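Local coordinates for protein FimX (Pseudomonas aeruginosa PAO1, PDB 3HV9) that belongs to the EAL-domain family, whose fold is a (beta/alpha)8 barrel variant with its first strand running antiparallel to the second, at residues Ala11-Asp16 and Asn56-Glu61; Asn28-Leu33 and Val50-Leu55; Trp83-Ser88 and Pro120-Ala125. One frame throughout, in Å; residues are numbered along the deposited sequence. Where two conformers were deposited one is given.

Contact 1 of 3, residues Ala11-Asp16 and Asn56-Glu61; sequences AAQRGD and NPQGQE
P57 and Q58, the two central residues of a type I beta turn from N56 to G59, meet A12 and Q13 in the last turn of helix 4-13. N56 opens the turn and holds it from within: its O accepts G59 N at 2.8 Å, and its side-chain OD1 receives Q60 N at 3.0 Å, with the donor 45° above the carbonyl plane. Its side chain also rests on I20 of helix 17-24. P57 follows and presents its pyrrolidine ring to the helix. Ring atom CG lies 3.8 Å from A12 CB, CD approaches A12 O, and CB of the same ring comes to 3.7 Å from Q13 OE1. The Q13 chain and the proline ring run alongside each other, pointing opposite ways. Q13 gets there with CG anti to its backbone N (chi1 -175°) and a bend at chi2, which swings the amide toward the turn. A12 is buried, its side chain also touching I20 and Q23 of helix 17-24. Helix 4-13 ends in a Schellman motif, and helix 17-24 of the EAL domain follows directly. G15, at positive phi, is the first residue to leave the helical conformation; G15 N binds A12 O at 3.0 Å and D16 N binds A11 O. D16 then N-caps helix 17-24 through OD2 and A19 N. Q58 has a chain bent at chi2, carrying its amide across that of Q13 with the planes 56° apart. Q58 OE1 stands 3.1 Å from Q13 NE2, but the angle is too poor for a hydrogen bond, and the two amides merely lie close. G59 completes the turn at positive phi, Q60 O closes back on N56 N at 2.8 Å, and E61 OE2 makes a long, weak ion pair with R53 NE.

Contact 2 of 3, residues Asn28-Leu33 and Val50-Leu55; sequences NSFRLL and VLLRLL
R53 O takes the N-H of R31 at 2.8 Å from R31 N, while F30 CA brings a CA-H to the same oxygen at 3.4 Å. Its counterpart runs from R53 N to R31 O, making R31 and R53 a hydrogen-bonded antiparallel pair. L33 and L51 form the next such pair, with L33 N to L51 O at 2.8 Å and nearly straight (168° at the hydrogen). Just before strand 30-39, S29 O accepts L55 N at 3.2 Å. These bonds zip strands 30-39 and 46-54 into the beta hairpin that supplies the first two strands of the EAL-domain sheet.

One face carries F30, L32, L52 and L54. L54 CD1 sits over the F30 ring in a CH-pi contact, 4.3 Å from the centroid, and L52 CD1 meets F30 CD1 obliquely at 3.6 Å. The same methyl touches L32 CD1. Helices 17-24 and 77-97 cover this face. V50 CG2 meets L32 CG. On the other face L33 CD1 presses on R53 CG at 3.4 Å, the two side chains crossing at about a right angle. R53 CG lies anti to the carbonyl carbon (chi1 -58°) and the chain bends at chi2 (-68°); its NH1 binds L52 O at 3.0 Å. L33 CD1 also lies over one face of the guanidinium.

The pairing is thus set by backbone bonds, with hydrocarbon packing on one face and an arginine stem, its guanidinium partly held by its own strand, against leucine on the other.

Contact 3 of 3, residues Trp83-Ser88 and Pro120-Ala125; sequences WVILNS and PWLGVA
W121 reaches from helix 118-128 into the space beside helix 77-97 and meets I85 and L86 with the far edge of its indole. All cross-contact interactions are apolar; no hydrogen bond joins the two segments.

The edge contacts come first. W121 CG is anti to its backbone N (chi1 169°), which extends the indole toward the other helix so that its six-membered ring leads. W121 CZ3 lies 3.9 Å from I85 CG2, and CH2 of the same ring is about equally near. I85 CB lies in the plane of the indole at its rim. L86 comes at the same edge: its CG is 3.7 Å from W121 CZ2, the two side chains crossing at about a right angle.

Aliphatic contacts flank the indole. I85 CG2 comes to 4.3 Å from L122 CD2, and L86 CD2 to 4.2 Å from A125 CB; both are looser than the contacts at the ring edge. The helix segments run nearly parallel, 20° apart, with axes 11.1 Å apart, a gap spanned by the indole. Both are outer helices of the barrel-like EAL fold; I85 and V84 also rest on V106 of strand 102-107, which lies between the two helices in sequence.

Polar bonds stay inside helix 77-97. S88 OG donates to V84 O at 2.8 Å, and S88 N binds the same oxygen, so one carbonyl serves two donors and the hydroxyl of the buried S88 is satisfied within its own helix.

With nothing directional between the segments, their association rests on shape and hydrophobic burial, and on the fit of the indole rim against I85 and L86.

How the contacts relate
Contacts 1 and 2 adjoin, with centres 14 Å apart: residues 56-61 continue the chain that leaves contact 2 at L55, and E61 OE2 comes to 3.2 Å from R53 CD. Contact 2 lies within the span that contact 1 brackets in sequence. Contacts 2 and 3, centres 16 Å apart, are joined through W83 of contact 3, whose NE1 probably hydrogen-bonds N28 OD1 at 3.1 Å and whose ring packs on F30 and L32. Contacts 1 and 3 are separate, nearest atoms about 12 Å apart; contact 2 lies between and touches both. A glycerol, probably from the crystallisation liquor, hydrogen-bonds L32 N and lies about 4 Å from the side chain of L52.

Contact 1 of 3, residues Ala11-Asp16 and Asn56-Glu61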
ATOM      1  N   ALA A  11     -23.058  -4.454  20.577  1.00 33.90           N
ATOM      2  CA  ALA A  11     -21.689  -4.780  20.970  1.00 37.38           C
ATOM      3  C   ALA A  11     -20.696  -3.764  20.411  1.00 50.02           C
ATOM      4  O   ALA A  11     -19.816  -3.285  21.128  1.00 40.65           O
ATOM      5  CB  ALA A  11     -21.316  -6.189  20.517  1.00 32.07           C
ATOM      6  N   ALA A  12     -20.848  -3.439  19.128  1.00 36.15           N
ATOM      7  CA  ALA A  12     -20.013  -2.425  18.476  1.00 39.68           C
ATOM      8  C   ALA A  12     -20.109  -1.079  19.188  1.00 33.87           C
ATOM      9  O   ALA A  12     -19.102  -0.382  19.381  1.00 37.85           O
ATOM     10  CB  ALA A  12     -20.402  -2.273  16.989  1.00 35.80           C
ATOM     11  N   GLN A  13     -21.323  -0.699  19.566  1.00 44.65           N
ATOM     12  CA  GLN A  13     -21.530   0.545  20.309  1.00 42.76           C
ATOM     13  C   GLN A  13     -20.751   0.502  21.633  1.00 42.93           C
ATOM     14  O   GLN A  13     -20.317   1.529  22.143  1.00 39.89           O
ATOM     15  CB  GLN A  13     -23.030   0.764  20.555  1.00 47.49           C
ATOM     16  CG  GLN A  13     -23.390   2.089  21.215  1.00 62.71           C
ATOM     17  CD  GLN A  13     -23.553   3.228  20.221  1.00 76.45           C
ATOM     18  OE1 GLN A  13     -23.852   3.011  19.042  1.00 68.66           O
ATOM     19  NE2 GLN A  13     -23.359   4.456  20.697  1.00 76.06           N
ATOM     20  N   ARG A  14     -20.556  -0.703  22.162  1.00 43.01           N
ATOM     21  CA  ARG A  14     -19.838  -0.915  23.420  1.00 41.35           C
ATOM     22  C   ARG A  14     -18.320  -0.877  23.265  1.00 49.63           C
ATOM     23  O   ARG A  14     -17.604  -1.006  24.249  1.00 43.89           O
ATOM     24  CB  ARG A  14     -20.184  -2.295  23.984  1.00 42.04           C
ATOM     25  CG  ARG A  14     -21.262  -2.344  25.045  1.00 49.55           C
ATOM     26  CD  ARG A  14     -21.426  -3.792  25.553  1.00 44.08           C
ATOM     27  NE  ARG A  14     -22.597  -4.462  24.981  1.00 53.25           N
ATOM     28  CZ  ARG A  14     -22.566  -5.635  24.355  1.00 47.94           C
ATOM     29  NH1 ARG A  14     -21.417  -6.290  24.203  1.00 59.07           N
ATOM     30  NH2 ARG A  14     -23.687  -6.154  23.880  1.00 68.22           N
ATOM     31  N   GLY A  15     -17.819  -0.777  22.038  1.00 37.54           N
ATOM     32  CA  GLY A  15     -16.377  -0.767  21.845  1.00 35.80           C
ATOM     33  C   GLY A  15     -15.736  -2.139  21.658  1.00 40.86           C
ATOM     34  O   GLY A  15     -14.510  -2.283  21.661  1.00 42.93           O
ATOM     35  N   ASP A  16     -16.561  -3.159  21.488  1.00 34.19           N
ATOM     36  CA  ASP A  16     -16.056  -4.474  21.111  1.00 30.76           C
ATOM     37  C   ASP A  16     -15.552  -4.380  19.664  1.00 41.84           C
ATOM     38  O   ASP A  16     -16.344  -4.353  18.714  1.00 42.78           O
ATOM     39  CB  ASP A  16     -17.194  -5.476  21.227  1.00 29.02           C
ATOM     40  CG  ASP A  16     -16.798  -6.863  20.799  1.00 40.96           C
ATOM     41  OD1 ASP A  16     -17.508  -7.797  21.203  1.00 49.59           O
ATOM     42  OD2 ASP A  16     -15.802  -7.027  20.065  1.00 40.75           O
ATOM     43  N   ASN A  56     -15.777   3.821  14.532  1.00 33.64           N
ATOM     44  CA  ASN A  56     -16.764   3.172  15.380  1.00 39.36           C
ATOM     45  C   ASN A  56     -18.128   3.801  15.165  1.00 42.83           C
ATOM     46  O   ASN A  56     -18.239   4.803  14.462  1.00 41.18           O
ATOM     47  CB  ASN A  56     -16.365   3.214  16.849  1.00 33.32           C
ATOM     48  CG  ASN A  56     -16.431   4.606  17.436  1.00 51.28           C
ATOM     49  OD1 ASN A  56     -17.080   5.503  16.893  1.00 46.83           O
ATOM     50  ND2 ASN A  56     -15.769   4.787  18.569  1.00 36.51           N
ATOM     51  N   PRO A  57     -19.176   3.193  15.735  1.00 47.63           N
ATOM     52  CA  PRO A  57     -20.519   3.698  15.449  1.00 40.71           C
ATOM     53  C   PRO A  57     -20.682   5.173  15.800  1.00 48.22           C
ATOM     54  O   PRO A  57     -21.437   5.874  15.138  1.00 51.84           O
ATOM     55  CB  PRO A  57     -21.404   2.816  16.319  1.00 45.39           C
ATOM     56  CG  PRO A  57     -20.673   1.487  16.327  1.00 45.51           C
ATOM     57  CD  PRO A  57     -19.209   1.865  16.378  1.00 44.46           C
ATOM     58  N   GLN A  58     -19.976   5.658  16.808  1.00 43.91           N
ATOM     59  CA  GLN A  58     -20.126   7.064  17.148  1.00 56.53           C
ATOM     60  C   GLN A  58     -19.198   7.967  16.336  1.00 58.99           C
ATOM     61  O   GLN A  58     -18.952   9.105  16.707  1.00 53.69           O
ATOM     62  CB  GLN A  58     -20.016   7.326  18.660  1.00 45.29           C
ATOM     63  CG  GLN A  58     -18.994   6.510  19.402  1.00 60.83           C
ATOM     64  CD  GLN A  58     -19.531   5.162  19.835  1.00 62.89           C
ATOM     65  OE1 GLN A  58     -20.364   5.063  20.738  1.00 65.60           O
ATOM     66  NE2 GLN A  58     -19.037   4.112  19.202  1.00 40.71           N
ATOM     67  N   GLY A  59     -18.685   7.452  15.225  1.00 57.25           N
ATOM     68  CA  GLY A  59     -17.977   8.290  14.278  1.00 43.69           C
ATOM     69  C   GLY A  59     -16.532   8.583  14.626  1.00 42.82           C
ATOM     70  O   GLY A  59     -15.841   9.304  13.901  1.00 54.68           O
ATOM     71  N   GLN A  60     -16.052   8.031  15.729  1.00 53.68           N
ATOM     72  CA  GLN A  60     -14.654   8.245  16.065  1.00 50.84           C
ATOM     73  C   GLN A  60     -13.775   7.116  15.509  1.00 53.17           C
ATOM     74  O   GLN A  60     -14.208   5.973  15.351  1.00 50.82           O
ATOM     75  CB  GLN A  60     -14.453   8.520  17.572  1.00 52.51           C
ATOM     76  CG  GLN A  60     -14.300   7.298  18.480  1.00 81.89           C
ATOM     77  CD  GLN A  60     -14.572   7.611  19.966  1.00 97.59           C
ATOM     78  OE1 GLN A  60     -13.642   7.812  20.764  1.00 72.74           O
ATOM     79  NE2 GLN A  60     -15.852   7.654  20.333  1.00 71.32           N
ATOM     80  N   GLU A  61     -12.552   7.474  15.157  1.00 40.20           N
ATOM     81  CA  GLU A  61     -11.621   6.542  14.577  1.00 46.34           C
ATOM     82  C   GLU A  61     -11.057   5.630  15.647  1.00 55.10           C
ATOM     83  O   GLU A  61     -10.656   6.099  16.721  1.00 48.45           O
ATOM     84  CB  GLU A  61     -10.481   7.305  13.902  1.00 42.14           C
ATOM     85  CG  GLU A  61      -9.333   6.417  13.502  1.00 50.36           C
ATOM     86  CD  GLU A  61      -8.248   7.171  12.784  1.00 70.41           C
ATOM     87  OE1 GLU A  61      -8.539   8.309  12.331  1.00 54.31           O
ATOM     88  OE2 GLU A  61      -7.121   6.612  12.672  1.00 54.00           O
TER

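Contact 2 of 3, residues Asn28-Leu33 and Val50-Leu55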
ATOM      1  N   ASN A  28     -19.991  -0.676   5.187  1.00 34.73           N
ATOM      2  CA  ASN A  28     -19.017   0.339   4.757  1.00 34.77           C
ATOM      3  C   ASN A  28     -18.623   1.326   5.856  1.00 45.18           C
ATOM      4  O   ASN A  28     -18.539   2.528   5.616  1.00 37.23           O
ATOM      5  CB  ASN A  28     -19.532   1.133   3.548  1.00 31.75           C
ATOM      6  CG  ASN A  28     -19.566   0.303   2.273  1.00 50.79           C
ATOM      7  OD1 ASN A  28     -18.730  -0.580   2.059  1.00 43.45           O
ATOM      8  ND2 ASN A  28     -20.538   0.589   1.418  1.00 38.09           N
ATOM      9  N   SER A  29     -18.380   0.826   7.056  1.00 38.97           N
ATOM     10  CA  SER A  29     -17.948   1.697   8.139  1.00 38.00           C
ATOM     11  C   SER A  29     -16.432   1.817   8.170  1.00 35.55           C
ATOM     12  O   SER A  29     -15.854   2.377   9.113  1.00 45.98           O
ATOM     13  CB  SER A  29     -18.486   1.208   9.491  1.00 39.09           C
ATOM     14  OG  SER A  29     -19.906   1.179   9.468  1.00 43.42           O
ATOM     15  N   PHE A  30     -15.782   1.277   7.148  1.00 46.98           N
ATOM     16  CA  PHE A  30     -14.384   1.605   6.933  1.00 39.19           C
ATOM     17  C   PHE A  30     -14.325   2.910   6.163  1.00 40.39           C
ATOM     18  O   PHE A  30     -15.318   3.384   5.617  1.00 48.14           O
ATOM     19  CB  PHE A  30     -13.645   0.523   6.150  1.00 35.16           C
ATOM     20  CG  PHE A  30     -13.424  -0.730   6.922  1.00 49.18           C
ATOM     21  CD1 PHE A  30     -12.404  -0.812   7.848  1.00 35.22           C
ATOM     22  CD2 PHE A  30     -14.232  -1.833   6.720  1.00 39.31           C
ATOM     23  CE1 PHE A  30     -12.208  -1.966   8.577  1.00 38.90           C
ATOM     24  CE2 PHE A  30     -14.038  -2.993   7.445  1.00 38.74           C
ATOM     25  CZ  PHE A  30     -13.029  -3.063   8.374  1.00 40.26           C
ATOM     26  N   ARG A  31     -13.137   3.486   6.137  1.00 39.99           N
ATOM     27  CA  ARG A  31     -12.884   4.726   5.424  0.52 44.56           C
ATOM     28  C   ARG A  31     -11.533   4.588   4.738  1.00 42.21           C
ATOM     29  O   ARG A  31     -10.538   4.231   5.379  1.00 40.55           O
ATOM     30  CB  ARG A  31     -12.836   5.901   6.402  0.52 47.78           C
ATOM     31  CG  ARG A  31     -12.862   7.266   5.737  0.52 51.86           C
ATOM     32  CD  ARG A  31     -14.250   7.908   5.822  0.52 62.67           C
ATOM     33  NE  ARG A  31     -15.333   6.952   5.605  0.52 49.68           N
ATOM     34  CZ  ARG A  31     -16.592   7.170   5.969  0.52 61.65           C
ATOM     35  NH1 ARG A  31     -17.523   6.247   5.748  0.52 40.63           N
ATOM     36  NH2 ARG A  31     -16.916   8.309   6.567  0.52 61.37           N
ATOM     37  N   LEU A  32     -11.496   4.875   3.449  1.00 37.79           N
ATOM     38  CA  LEU A  32     -10.268   4.797   2.701  1.00 41.54           C
ATOM     39  C   LEU A  32      -9.652   6.177   2.682  1.00 35.98           C
ATOM     40  O   LEU A  32     -10.356   7.168   2.524  1.00 34.44           O
ATOM     41  CB  LEU A  32     -10.571   4.336   1.281  1.00 36.39           C
ATOM     42  CG  LEU A  32     -10.166   2.929   0.858  1.00 49.08           C
ATOM     43  CD1 LEU A  32      -9.922   1.996   2.034  1.00 36.47           C
ATOM     44  CD2 LEU A  32     -11.206   2.388  -0.077  1.00 40.78           C
ATOM     45  N   LEU A  33      -8.337   6.246   2.847  1.00 30.32           N
ATOM     46  CA  LEU A  33      -7.637   7.506   2.663  1.00 37.15           C
ATOM     47  C   LEU A  33      -6.616   7.285   1.574  1.00 30.76           C
ATOM     48  O   LEU A  33      -6.255   6.137   1.292  1.00 32.03           O
ATOM     49  CB  LEU A  33      -6.944   7.943   3.965  1.00 32.20           C
ATOM     50  CG  LEU A  33      -7.784   8.144   5.230  1.00 47.81           C
ATOM     51  CD1 LEU A  33      -6.873   8.393   6.417  1.00 48.31           C
ATOM     52  CD2 LEU A  33      -8.732   9.300   5.071  1.00 37.52           C
ATOM     53  N   VAL A  50      -3.217   3.680  -0.898  1.00 34.88           N
ATOM     54  CA  VAL A  50      -4.434   3.655  -0.094  1.00 33.55           C
ATOM     55  C   VAL A  50      -4.196   3.192   1.342  1.00 36.53           C
ATOM     56  O   VAL A  50      -3.372   2.321   1.622  1.00 27.10           O
ATOM     57  CB  VAL A  50      -5.669   3.015  -0.817  1.00 41.12           C
ATOM     58  CG1 VAL A  50      -5.274   2.397  -2.124  1.00 30.86           C
ATOM     59  CG2 VAL A  50      -6.454   2.070   0.092  1.00 28.00           C
ATOM     60  N   LEU A  51      -4.881   3.866   2.253  1.00 28.97           N
ATOM     61  CA  LEU A  51      -4.684   3.672   3.682  1.00 43.86           C
ATOM     62  C   LEU A  51      -6.048   3.411   4.306  1.00 32.56           C
ATOM     63  O   LEU A  51      -7.060   3.969   3.886  1.00 36.41           O
ATOM     64  CB  LEU A  51      -4.035   4.914   4.297  1.00 28.19           C
ATOM     65  CG  LEU A  51      -2.626   5.281   3.793  1.00 35.68           C
ATOM     66  CD1 LEU A  51      -2.134   6.556   4.447  1.00 28.54           C
ATOM     67  CD2 LEU A  51      -1.610   4.166   4.046  1.00 32.22           C
ATOM     68  N   LEU A  52      -6.092   2.523   5.276  1.00 30.12           N
ATOM     69  CA  LEU A  52      -7.370   2.108   5.798  1.00 35.79           C
ATOM     70  C   LEU A  52      -7.592   2.720   7.174  1.00 37.34           C
ATOM     71  O   LEU A  52      -6.687   2.731   8.009  1.00 36.67           O
ATOM     72  CB  LEU A  52      -7.423   0.577   5.878  1.00 32.17           C
ATOM     73  CG  LEU A  52      -8.734   0.012   6.423  1.00 31.46           C
ATOM     74  CD1 LEU A  52      -9.867   0.226   5.449  1.00 24.95           C
ATOM     75  CD2 LEU A  52      -8.582  -1.441   6.758  1.00 37.76           C
ATOM     76  N   ARG A  53      -8.792   3.241   7.391  1.00 32.38           N
ATOM     77  CA  ARG A  53      -9.232   3.646   8.723  1.00 33.32           C
ATOM     78  C   ARG A  53     -10.574   3.001   9.053  1.00 34.89           C
ATOM     79  O   ARG A  53     -11.376   2.703   8.161  1.00 36.66           O
ATOM     80  CB  ARG A  53      -9.358   5.166   8.808  1.00 32.96           C
ATOM     81  CG  ARG A  53      -8.038   5.922   8.493  1.00 44.28           C
ATOM     82  CD  ARG A  53      -6.938   5.709   9.560  1.00 51.41           C
ATOM     83  NE  ARG A  53      -5.751   6.539   9.307  1.00 43.17           N
ATOM     84  CZ  ARG A  53      -4.640   6.093   8.726  1.00 62.51           C
ATOM     85  NH1 ARG A  53      -4.551   4.821   8.347  1.00 44.21           N
ATOM     86  NH2 ARG A  53      -3.616   6.916   8.520  1.00 50.71           N
ATOM     87  N   LEU A  54     -10.808   2.785  10.337  1.00 34.08           N
ATOM     88  CA  LEU A  54     -12.064   2.253  10.828  1.00 31.37           C
ATOM     89  C   LEU A  54     -12.708   3.266  11.749  1.00 36.56           C
ATOM     90  O   LEU A  54     -12.053   3.814  12.656  1.00 36.29           O
ATOM     91  CB  LEU A  54     -11.799   0.967  11.604  1.00 31.92           C
ATOM     92  CG  LEU A  54     -12.934   0.321  12.403  1.00 37.31           C
ATOM     93  CD1 LEU A  54     -14.028  -0.152  11.477  1.00 34.24           C
ATOM     94  CD2 LEU A  54     -12.382  -0.858  13.199  1.00 26.04           C
ATOM     95  N   LEU A  55     -13.990   3.515  11.516  1.00 37.26           N
ATOM     96  CA  LEU A  55     -14.786   4.360  12.386  1.00 30.06           C
ATOM     97  C   LEU A  55     -15.660   3.477  13.250  1.00 38.47           C
ATOM     98  O   LEU A  55     -16.187   2.473  12.771  1.00 37.17           O
ATOM     99  CB  LEU A  55     -15.664   5.313  11.579  1.00 41.58           C
ATOM    100  CG  LEU A  55     -14.975   6.480  10.858  1.00 45.41           C
ATOM    101  CD1 LEU A  55     -13.979   7.153  11.753  1.00 46.82           C
ATOM    102  CD2 LEU A  55     -14.286   5.971   9.629  1.00 67.24           C
TER

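Contact 3 of 3, residues Trp83-Ser88 and Pro120-Ala125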
ATOM      1  N   TRP A  83     -12.150  -6.148   1.110  1.00 34.32           N
ATOM      2  CA  TRP A  83     -12.973  -4.944   1.153  1.00 28.86           C
ATOM      3  C   TRP A  83     -12.194  -3.793   0.501  1.00 32.34           C
ATOM      4  O   TRP A  83     -12.700  -3.080  -0.365  1.00 38.17           O
ATOM      5  CB  TRP A  83     -13.360  -4.595   2.609  1.00 36.75           C
ATOM      6  CG  TRP A  83     -14.366  -3.485   2.691  1.00 36.74           C
ATOM      7  CD1 TRP A  83     -15.729  -3.610   2.715  1.00 30.97           C
ATOM      8  CD2 TRP A  83     -14.090  -2.077   2.701  1.00 21.57           C
ATOM      9  NE1 TRP A  83     -16.316  -2.367   2.751  1.00 26.99           N
ATOM     10  CE2 TRP A  83     -15.333  -1.409   2.741  1.00 31.23           C
ATOM     11  CE3 TRP A  83     -12.913  -1.314   2.658  1.00 33.65           C
ATOM     12  CZ2 TRP A  83     -15.432  -0.009   2.755  1.00 33.17           C
ATOM     13  CZ3 TRP A  83     -13.014   0.078   2.673  1.00 35.44           C
ATOM     14  CH2 TRP A  83     -14.265   0.713   2.727  1.00 34.01           C
ATOM     15  N   VAL A  84     -10.942  -3.636   0.909  1.00 31.26           N
ATOM     16  CA  VAL A  84     -10.122  -2.548   0.402  1.00 38.11           C
ATOM     17  C   VAL A  84      -9.888  -2.732  -1.081  1.00 36.63           C
ATOM     18  O   VAL A  84     -10.073  -1.806  -1.872  1.00 37.28           O
ATOM     19  CB  VAL A  84      -8.762  -2.470   1.148  1.00 32.00           C
ATOM     20  CG1 VAL A  84      -7.895  -1.350   0.573  1.00 32.93           C
ATOM     21  CG2 VAL A  84      -9.010  -2.252   2.613  1.00 29.41           C
ATOM     22  N   ILE A  85      -9.487  -3.937  -1.467  1.00 35.92           N
ATOM     23  CA  ILE A  85      -9.259  -4.204  -2.876  1.00 31.74           C
ATOM     24  C   ILE A  85     -10.504  -3.917  -3.710  1.00 38.60           C
ATOM     25  O   ILE A  85     -10.435  -3.210  -4.722  1.00 34.43           O
ATOM     26  CB  ILE A  85      -8.769  -5.627  -3.118  1.00 40.44           C
ATOM     27  CG1 ILE A  85      -7.409  -5.804  -2.447  1.00 33.36           C
ATOM     28  CG2 ILE A  85      -8.646  -5.873  -4.612  1.00 26.74           C
ATOM     29  CD1 ILE A  85      -6.932  -7.236  -2.339  1.00 29.64           C
ATOM     30  N   LEU A  86     -11.643  -4.443  -3.281  1.00 32.21           N
ATOM     31  CA  LEU A  86     -12.881  -4.225  -4.019  1.00 34.98           C
ATOM     32  C   LEU A  86     -13.171  -2.742  -4.183  1.00 34.39           C
ATOM     33  O   LEU A  86     -13.528  -2.281  -5.267  1.00 37.40           O
ATOM     34  CB  LEU A  86     -14.060  -4.858  -3.283  1.00 36.16           C
ATOM     35  CG  LEU A  86     -14.747  -6.098  -3.816  1.00 58.38           C
ATOM     36  CD1 LEU A  86     -16.133  -6.122  -3.187  1.00 38.89           C
ATOM     37  CD2 LEU A  86     -14.829  -6.075  -5.346  1.00 43.70           C
ATOM     38  N   ASN A  87     -13.060  -1.983  -3.097  1.00 37.90           N
ATOM     39  CA  ASN A  87     -13.399  -0.565  -3.190  1.00 31.88           C
ATOM     40  C   ASN A  87     -12.356   0.203  -3.990  1.00 34.92           C
ATOM     41  O   ASN A  87     -12.683   1.129  -4.735  1.00 37.30           O
ATOM     42  CB  ASN A  87     -13.656   0.042  -1.803  1.00 42.54           C
ATOM     43  CG  ASN A  87     -15.022  -0.355  -1.250  1.00 41.19           C
ATOM     44  OD1 ASN A  87     -15.158  -1.374  -0.558  1.00 53.53           O
ATOM     45  ND2 ASN A  87     -16.049   0.417  -1.600  1.00 64.20           N
ATOM     46  N   SER A  88     -11.103  -0.226  -3.884  1.00 33.44           N
ATOM     47  CA  SER A  88     -10.037   0.383  -4.669  1.00 38.51           C
ATOM     48  C   SER A  88     -10.292   0.184  -6.146  1.00 40.13           C
ATOM     49  O   SER A  88     -10.151   1.118  -6.946  1.00 44.58           O
ATOM     50  CB  SER A  88      -8.673  -0.192  -4.270  1.00 32.39           C
ATOM     51  OG  SER A  88      -8.382   0.159  -2.922  1.00 42.19           O
ATOM     52  N   PRO A 120      -7.682 -16.117  -7.576  1.00 42.46           N
ATOM     53  CA  PRO A 120      -8.890 -16.442  -8.340  1.00 50.42           C
ATOM     54  C   PRO A 120      -9.917 -15.340  -8.154  1.00 42.88           C
ATOM     55  O   PRO A 120     -10.490 -14.842  -9.121  1.00 41.39           O
ATOM     56  CB  PRO A 120      -9.393 -17.734  -7.676  1.00 50.60           C
ATOM     57  CG  PRO A 120      -8.187 -18.328  -7.012  1.00 49.73           C
ATOM     58  CD  PRO A 120      -7.338 -17.162  -6.590  1.00 47.41           C
ATOM     59  N   TRP A 121     -10.155 -14.967  -6.904  1.00 39.28           N
ATOM     60  CA  TRP A 121     -11.157 -13.956  -6.608  1.00 37.86           C
ATOM     61  C   TRP A 121     -10.776 -12.636  -7.275  1.00 36.61           C
ATOM     62  O   TRP A 121     -11.623 -11.925  -7.821  1.00 35.50           O
ATOM     63  CB  TRP A 121     -11.318 -13.805  -5.092  1.00 31.58           C
ATOM     64  CG  TRP A 121     -12.130 -12.627  -4.661  1.00 38.39           C
ATOM     65  CD1 TRP A 121     -13.482 -12.591  -4.441  1.00 33.50           C
ATOM     66  CD2 TRP A 121     -11.636 -11.310  -4.373  1.00 30.77           C
ATOM     67  NE1 TRP A 121     -13.864 -11.319  -4.051  1.00 32.72           N
ATOM     68  CE2 TRP A 121     -12.752 -10.516  -4.005  1.00 34.79           C
ATOM     69  CE3 TRP A 121     -10.365 -10.719  -4.408  1.00 36.15           C
ATOM     70  CZ2 TRP A 121     -12.631  -9.155  -3.666  1.00 39.46           C
ATOM     71  CZ3 TRP A 121     -10.243  -9.364  -4.068  1.00 39.50           C
ATOM     72  CH2 TRP A 121     -11.377  -8.601  -3.698  1.00 33.03           C
ATOM     73  N   LEU A 122      -9.487 -12.328  -7.258  1.00 35.25           N
ATOM     74  CA  LEU A 122      -8.999 -11.057  -7.784  1.00 41.93           C
ATOM     75  C   LEU A 122      -9.268 -11.003  -9.287  1.00 42.57           C
ATOM     76  O   LEU A 122      -9.719  -9.979  -9.820  1.00 39.11           O
ATOM     77  CB  LEU A 122      -7.495 -10.940  -7.523  1.00 31.31           C
ATOM     78  CG  LEU A 122      -6.854  -9.571  -7.306  1.00 57.60           C
ATOM     79  CD1 LEU A 122      -5.433  -9.595  -7.863  1.00 38.22           C
ATOM     80  CD2 LEU A 122      -7.676  -8.427  -7.898  1.00 39.65           C
ATOM     81  N   GLY A 123      -8.977 -12.115  -9.961  1.00 43.24           N
ATOM     82  CA  GLY A 123      -9.186 -12.229 -11.394  1.00 33.91           C
ATOM     83  C   GLY A 123     -10.593 -11.816 -11.785  1.00 32.90           C
ATOM     84  O   GLY A 123     -10.800 -11.083 -12.758  1.00 42.06           O
ATOM     85  N   VAL A 124     -11.577 -12.260 -11.019  1.00 34.57           N
ATOM     86  CA  VAL A 124     -12.948 -11.904 -11.374  1.00 34.19           C
ATOM     87  C   VAL A 124     -13.357 -10.507 -10.904  1.00 41.86           C
ATOM     88  O   VAL A 124     -14.186  -9.860 -11.544  1.00 43.00           O
ATOM     89  CB  VAL A 124     -13.980 -13.030 -11.019  1.00 45.12           C
ATOM     90  CG1 VAL A 124     -13.348 -14.103 -10.169  1.00 51.12           C
ATOM     91  CG2 VAL A 124     -15.212 -12.472 -10.344  1.00 36.18           C
ATOM     92  N   ALA A 125     -12.767 -10.019  -9.814  1.00 33.26           N
ATOM     93  CA  ALA A 125     -13.089  -8.664  -9.378  1.00 39.94           C
ATOM     94  C   ALA A 125     -12.617  -7.677 -10.433  1.00 38.42           C
ATOM     95  O   ALA A 125     -13.298  -6.689 -10.715  1.00 45.75           O
ATOM     96  CB  ALA A 125     -12.457  -8.343  -8.022  1.00 38.60           C
TER